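Side-chain contacts in virulence protein vsdE (Salmonella enterica, PDB 5LQ6), which is a secreted virulence effector and cysteine hydrolase that suppresses host immune responses: residues L83-H88 and D92-K97; V170-S173 and P179-Q182. The protein carries 4 engineered substitutions. All blocks are in the same frame, centred on the assembly; numbering follows the deposited sequence.

Contact 1 of 2, residues L83-H88 and D92-K97; sequences LHYNIH and DILSSK
Asn86, on helix 76-89, uses its carboxamide to grip the backbone of Ile93 and Leu94 much as a neighbouring strand would. Its OD1 accepts the N-H of Leu94 at 2.9 Å from Leu94 N, an almost straight bond (176° at the hydrogen) that lies in the carbonyl plane on a lone pair. The same oxygen takes a second, weak bond from Ile93 N, 3.2 Å from OD1. On the other side of the amide, ND2 donates to Leu94 O at 2.8 Å, again on a lone pair in the carbonyl plane and close to the plane of the amide itself. Leu94 thus gives its N-H and receives an N-H on one carboxamide, and this pair of bonds fixes the rotation of the flat group. The side chain reaches the strand because CG stands beside the backbone N and anti to the carbonyl carbon (chi1 -69°). The second donor position of Asn86 ND2 is used by a water whose O lies 2.9 Å from ND2. That water in turn donates to Asp92 OD1, while Asp92 OD2 is hydrogen-bonded to Tyr49 OH.

The contact joins helix 76-89, whose N-terminal end probably carries the nucleophile, as in papain-like hydrolases, to strand 94-96, which pairs antiparallel with strand 39-41. Met61 and Val65 of helix 55-65 also pack against Asn86.

Next to Asn86 on the helix, the Tyr85 ring supplies the apolar half. Leu94 CD1 sits over one face, displaced toward the rim, in a CH-pi contact 3.9 Å from the ring centroid; the two side chains meet at about a right angle. At the ring edge, near its plane, Ile93 CG2 lies 4.0 Å from Tyr85 CE1. The Tyr85 hydroxyl is hydrogen-bonded to Ser11 OG.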
loop_
_atom_site.group_PDB
_atom_site.type_symbol
_atom_site.label_atom_id
_atom_site.label_comp_id
_atom_site.label_asym_id
_atom_site.label_seq_id
_atom_site.Cartn_x
_atom_site.Cartn_y
_atom_site.Cartn_z
ATOM N N LEU A 83 0.882 3.114 -4.927
ATOM C CA LEU A 83 0.594 1.851 -5.586
ATOM C C LEU A 83 -0.856 1.493 -5.442
ATOM O O LEU A 83 -1.489 0.997 -6.366
ATOM C CB LEU A 83 1.501 0.755 -5.010
ATOM C CG LEU A 83 1.365 -0.620 -5.638
ATOM C CD1 LEU A 83 1.563 -0.557 -7.146
ATOM C CD2 LEU A 83 2.359 -1.593 -4.994
ATOM N N HIS A 84 -1.430 1.656 -4.242
ATOM C CA HIS A 84 -2.846 1.379 -4.038
ATOM C C HIS A 84 -3.764 2.174 -4.958
ATOM O O HIS A 84 -4.744 1.673 -5.497
ATOM C CB HIS A 84 -3.185 1.601 -2.571
ATOM C CG HIS A 84 -4.541 1.147 -2.167
ATOM N ND1 HIS A 84 -4.863 -0.180 -2.016
ATOM C CD2 HIS A 84 -5.644 1.830 -1.803
ATOM C CE1 HIS A 84 -6.118 -0.296 -1.659
ATOM N NE2 HIS A 84 -6.618 0.911 -1.496
ATOM N N TYR A 85 -3.447 3.449 -5.061
ATOM C CA TYR A 85 -4.174 4.319 -5.968
ATOM C C TYR A 85 -4.077 3.855 -7.422
ATOM O O TYR A 85 -5.090 3.798 -8.114
ATOM C CB TYR A 85 -3.649 5.743 -5.833
ATOM C CG TYR A 85 -4.268 6.798 -6.734
ATOM C CD1 TYR A 85 -3.823 7.004 -8.003
ATOM C CD2 TYR A 85 -5.304 7.553 -6.254
ATOM C CE1 TYR A 85 -4.395 8.016 -8.794
ATOM C CE2 TYR A 85 -5.870 8.584 -7.024
ATOM C CZ TYR A 85 -5.396 8.763 -8.296
ATOM O OH TYR A 85 -5.971 9.771 -9.128
ATOM N N ASN A 86 -2.877 3.554 -7.875
ATOM C CA ASN A 86 -2.644 3.087 -9.257
ATOM C C ASN A 86 -3.410 1.778 -9.513
ATOM O O ASN A 86 -4.039 1.592 -10.550
ATOM C CB ASN A 86 -1.160 2.897 -9.532
ATOM C CG ASN A 86 -0.396 4.216 -9.582
ATOM O OD1 ASN A 86 -1.027 5.283 -9.559
ATOM N ND2 ASN A 86 0.893 4.152 -9.566
ATOM N N ILE A 87 -3.373 0.846 -8.558
ATOM C CA ILE A 87 -4.108 -0.371 -8.734
ATOM C C ILE A 87 -5.601 -0.098 -8.858
ATOM O O ILE A 87 -6.277 -0.647 -9.752
ATOM C CB ILE A 87 -3.830 -1.358 -7.548
ATOM C CG1 ILE A 87 -2.423 -1.870 -7.637
ATOM C CG2 ILE A 87 -4.844 -2.514 -7.536
ATOM C CD1 ILE A 87 -1.938 -2.484 -6.335
ATOM N N HIS A 88 -6.138 0.784 -8.006
ATOM C CA HIS A 88 -7.549 1.090 -8.026
ATOM C C HIS A 88 -7.967 1.614 -9.433
ATOM O O HIS A 88 -9.033 1.256 -9.912
ATOM C CB HIS A 88 -7.875 2.130 -6.963
ATOM C CG HIS A 88 -9.326 2.466 -6.916
ATOM N ND1 HIS A 88 -10.236 1.680 -6.242
ATOM C CD2 HIS A 88 -10.028 3.486 -7.471
ATOM C CE1 HIS A 88 -11.443 2.212 -6.378
ATOM N NE2 HIS A 88 -11.344 3.291 -7.139
ATOM N N ASP A 92 -0.861 3.454 -14.243
ATOM C CA ASP A 92 0.353 3.958 -13.630
ATOM C C ASP A 92 0.319 5.478 -13.583
ATOM O O ASP A 92 0.738 6.132 -14.530
ATOM C CB ASP A 92 1.635 3.486 -14.329
ATOM C CG ASP A 92 1.928 2.020 -14.109
ATOM O OD1 ASP A 92 1.611 1.470 -13.025
ATOM O OD2 ASP A 92 2.512 1.373 -15.013
ATOM N N ILE A 93 -0.210 6.043 -12.513
ATOM C CA ILE A 93 -0.440 7.531 -12.385
ATOM C C ILE A 93 0.484 8.164 -11.406
ATOM O O ILE A 93 1.205 9.093 -11.724
ATOM C CB ILE A 93 -1.892 7.837 -12.050
ATOM C CG1 ILE A 93 -2.813 7.325 -13.147
ATOM C CG2 ILE A 93 -2.091 9.345 -11.776
ATOM C CD1 ILE A 93 -4.258 7.262 -12.763
ATOM N N LEU A 94 0.511 7.660 -10.150
ATOM C CA LEU A 94 1.329 8.220 -9.110
ATOM C C LEU A 94 2.635 7.489 -8.906
ATOM O O LEU A 94 2.678 6.256 -9.010
ATOM C CB LEU A 94 0.557 8.220 -7.796
ATOM C CG LEU A 94 -0.805 8.873 -7.745
ATOM C CD1 LEU A 94 -1.338 8.826 -6.325
ATOM C CD2 LEU A 94 -0.732 10.338 -8.185
ATOM N N SER A 95 3.702 8.220 -8.611
ATOM C CA SER A 95 4.974 7.638 -8.283
ATOM C C SER A 95 5.735 8.562 -7.360
ATOM O O SER A 95 5.351 9.732 -7.208
ATOM C CB SER A 95 5.778 7.297 -9.536
ATOM O OG SER A 95 6.119 8.468 -10.269
ATOM N N SER A 96 6.756 8.035 -6.706
ATOM C CA SER A 96 7.624 8.808 -5.884
ATOM C C SER A 96 8.949 9.036 -6.635
ATOM O O SER A 96 9.519 8.104 -7.234
ATOM C CB SER A 96 7.870 8.135 -4.557
ATOM O OG SER A 96 8.827 8.881 -3.821
ATOM N N LYS A 97 9.396 10.288 -6.643
ATOM C CA LYS A 97 10.728 10.634 -7.169
ATOM C C LYS A 97 11.587 11.188 -6.051
ATOM O O LYS A 97 11.972 10.452 -5.149
ATOM C CB LYS A 97 10.608 11.615 -8.324
ATOM C CG LYS A 97 10.078 12.991 -7.950
ATOM C CD LYS A 97 9.783 13.800 -9.200
ATOM C CE LYS A 97 8.799 14.931 -8.937
ATOM N NZ LYS A 97 8.524 15.687 -10.201
HETATM O O HOH W 1 1.864 1.564 -10.262
#

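Contact 2 of 2, residues V170-S173 and P179-Q182; sequences VVIS and PYVQ. Engineered in segment 170-173: Ser173 (natural residue Cys).
With chi1 at 64°, the ring of Tyr180 is held between its own backbone N and carbonyl carbon and swings over Ile172, whose CG1 stands beside its backbone N (chi1 -57°) and reaches toward Gln182. The two strands form the end of an antiparallel beta hairpin, 163-172 with 180-184, at the border of the four-stranded sheet. Ile172 with Tyr180 and Val170 with Gln182 are hydrogen-bonded pairs, Val171 with Val181 the non-hydrogen-bonded pair between them. Of the four backbone bonds, Ile172 N to Tyr180 O, at 2.8 Å, is nearly collinear with the carbonyl bond.

Ile172 CB lies over one face of the Tyr180 ring, 4.0 Å from the centroid, a CH-pi contact displaced toward the rim. Arg55 and Leu58 of helix 55-65 pack on the sheet face carrying Val170, Ile172, Tyr180 and Gln182, and Arg55 NE is hydrogen-bonded to Gln182 OE1. On the sheet face of Val171 and Val181, Val171 CG1 meets Pro179 CB at 3.7 Å, beside Tyr140 of helix 129-143, whose hydroxyl is hydrogen-bonded to OG of the engineered Ser173. In the conformer described, Ile172 CD1 lies 3.5 Å from both Gln182 CB and Tyr180 OH, the hydroxyl hydrogen-bonded to Glu174 OE2.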
loop_
_atom_site.group_PDB
_atom_site.type_symbol
_atom_site.label_atom_id
_atom_site.label_comp_id
_atom_site.label_asym_id
_atom_site.label_seq_id
_atom_site.Cartn_x
_atom_site.Cartn_y
_atom_site.Cartn_z
ATOM N N VAL A 170 -2.489 -7.827 -2.904
ATOM C CA VAL A 170 -3.499 -7.948 -3.930
ATOM C C VAL A 170 -3.842 -9.405 -4.133
ATOM O O VAL A 170 -2.962 -10.252 -4.207
ATOM C CB VAL A 170 -3.055 -7.322 -5.253
ATOM C CG1 VAL A 170 -4.058 -7.494 -6.388
ATOM C CG2 VAL A 170 -2.778 -5.820 -5.110
ATOM N N VAL A 171 -5.123 -9.682 -4.243
ATOM C CA VAL A 171 -5.595 -11.051 -4.584
ATOM C C VAL A 171 -5.519 -11.245 -6.080
ATOM O O VAL A 171 -6.056 -10.436 -6.873
ATOM C CB VAL A 171 -7.036 -11.267 -4.076
ATOM C CG1 VAL A 171 -7.541 -12.641 -4.486
ATOM C CG2 VAL A 171 -7.143 -11.066 -2.584
ATOM N N ILE A 172 -4.808 -12.286 -6.464
ATOM C CA ILE A 172 -4.598 -12.658 -7.867
ATOM C C ILE A 172 -5.440 -13.882 -8.167
ATOM O O ILE A 172 -5.353 -14.866 -7.452
ATOM C CB ILE A 172 -3.123 -12.957 -8.185
ATOM C CG1 ILE A 172 -2.249 -11.748 -7.828
ATOM C CG2 ILE A 172 -2.976 -13.363 -9.664
ATOM C CD1 ILE A 172 -0.777 -11.926 -8.150
ATOM N N SER A 173 -6.221 -13.776 -9.249
ATOM C CA SER A 173 -7.052 -14.884 -9.727
ATOM C C SER A 173 -6.595 -15.325 -11.107
ATOM O O SER A 173 -6.868 -14.636 -12.101
ATOM C CB SER A 173 -8.514 -14.429 -9.730
ATOM O OG SER A 173 -8.939 -14.222 -8.410
ATOM N N PRO A 179 -7.890 -18.259 -5.892
ATOM C CA PRO A 179 -7.305 -16.915 -5.662
ATOM C C PRO A 179 -6.253 -16.993 -4.565
ATOM O O PRO A 179 -6.406 -17.761 -3.584
ATOM C CB PRO A 179 -8.509 -16.094 -5.222
ATOM C CG PRO A 179 -9.690 -16.736 -5.954
ATOM C CD PRO A 179 -9.368 -18.213 -5.933
ATOM N N TYR A 180 -5.184 -16.215 -4.719
ATOM C CA TYR A 180 -4.151 -16.176 -3.721
ATOM C C TYR A 180 -3.759 -14.749 -3.447
ATOM O O TYR A 180 -3.919 -13.862 -4.290
ATOM C CB TYR A 180 -2.923 -17.022 -4.122
ATOM C CG TYR A 180 -2.185 -16.558 -5.325
ATOM C CD1 TYR A 180 -1.153 -15.625 -5.226
ATOM C CD2 TYR A 180 -2.448 -17.049 -6.584
ATOM C CE1 TYR A 180 -0.460 -15.183 -6.313
ATOM C CE2 TYR A 180 -1.765 -16.604 -7.694
ATOM C CZ TYR A 180 -0.727 -15.707 -7.579
ATOM O OH TYR A 180 -0.009 -15.296 -8.670
ATOM N N VAL A 181 -3.216 -14.528 -2.241
ATOM C CA VAL A 181 -2.717 -13.194 -1.881
ATOM C C VAL A 181 -1.265 -13.036 -2.333
ATOM O O VAL A 181 -0.421 -13.844 -1.993
ATOM C CB VAL A 181 -2.778 -12.977 -0.365
ATOM C CG1 VAL A 181 -2.250 -11.611 0.039
ATOM C CG2 VAL A 181 -4.198 -13.127 0.103
ATOM N N GLN A 182 -1.034 -12.002 -3.149
ATOM C CA GLN A 182 0.299 -11.575 -3.462
ATOM C C GLN A 182 0.659 -10.350 -2.631
ATOM O O GLN A 182 0.114 -9.273 -2.859
ATOM C CB GLN A 182 0.453 -11.290 -4.933
ATOM C CG GLN A 182 1.840 -10.860 -5.359
ATOM C CD GLN A 182 2.847 -11.956 -5.174
ATOM O OE1 GLN A 182 2.726 -13.029 -5.829
ATOM N NE2 GLN A 182 3.766 -11.800 -4.225
#

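How the contacts relate
Both segments of contact 1 precede those of contact 2 in the chain, and their centres are about 19 Å apart. They nevertheless touch: Ile87 CD1, on the side of helix 76-89 turned away from strand 94-96, packs 3.7 Å from Val170 CG2. Helix 76-89 therefore lies between the two-stranded sheet of contact 1 and the four-stranded sheet whose edge strand 180-184 and its neighbour 163-172 make contact 2. Helix 55-65 also serves both, packing on Asn86 and Asp92 in the first and on Val170 and Ile172 in the second. Such packing of a helix against an antiparallel sheet is consistent with the papain-like fold expected from the family's peptidase clan.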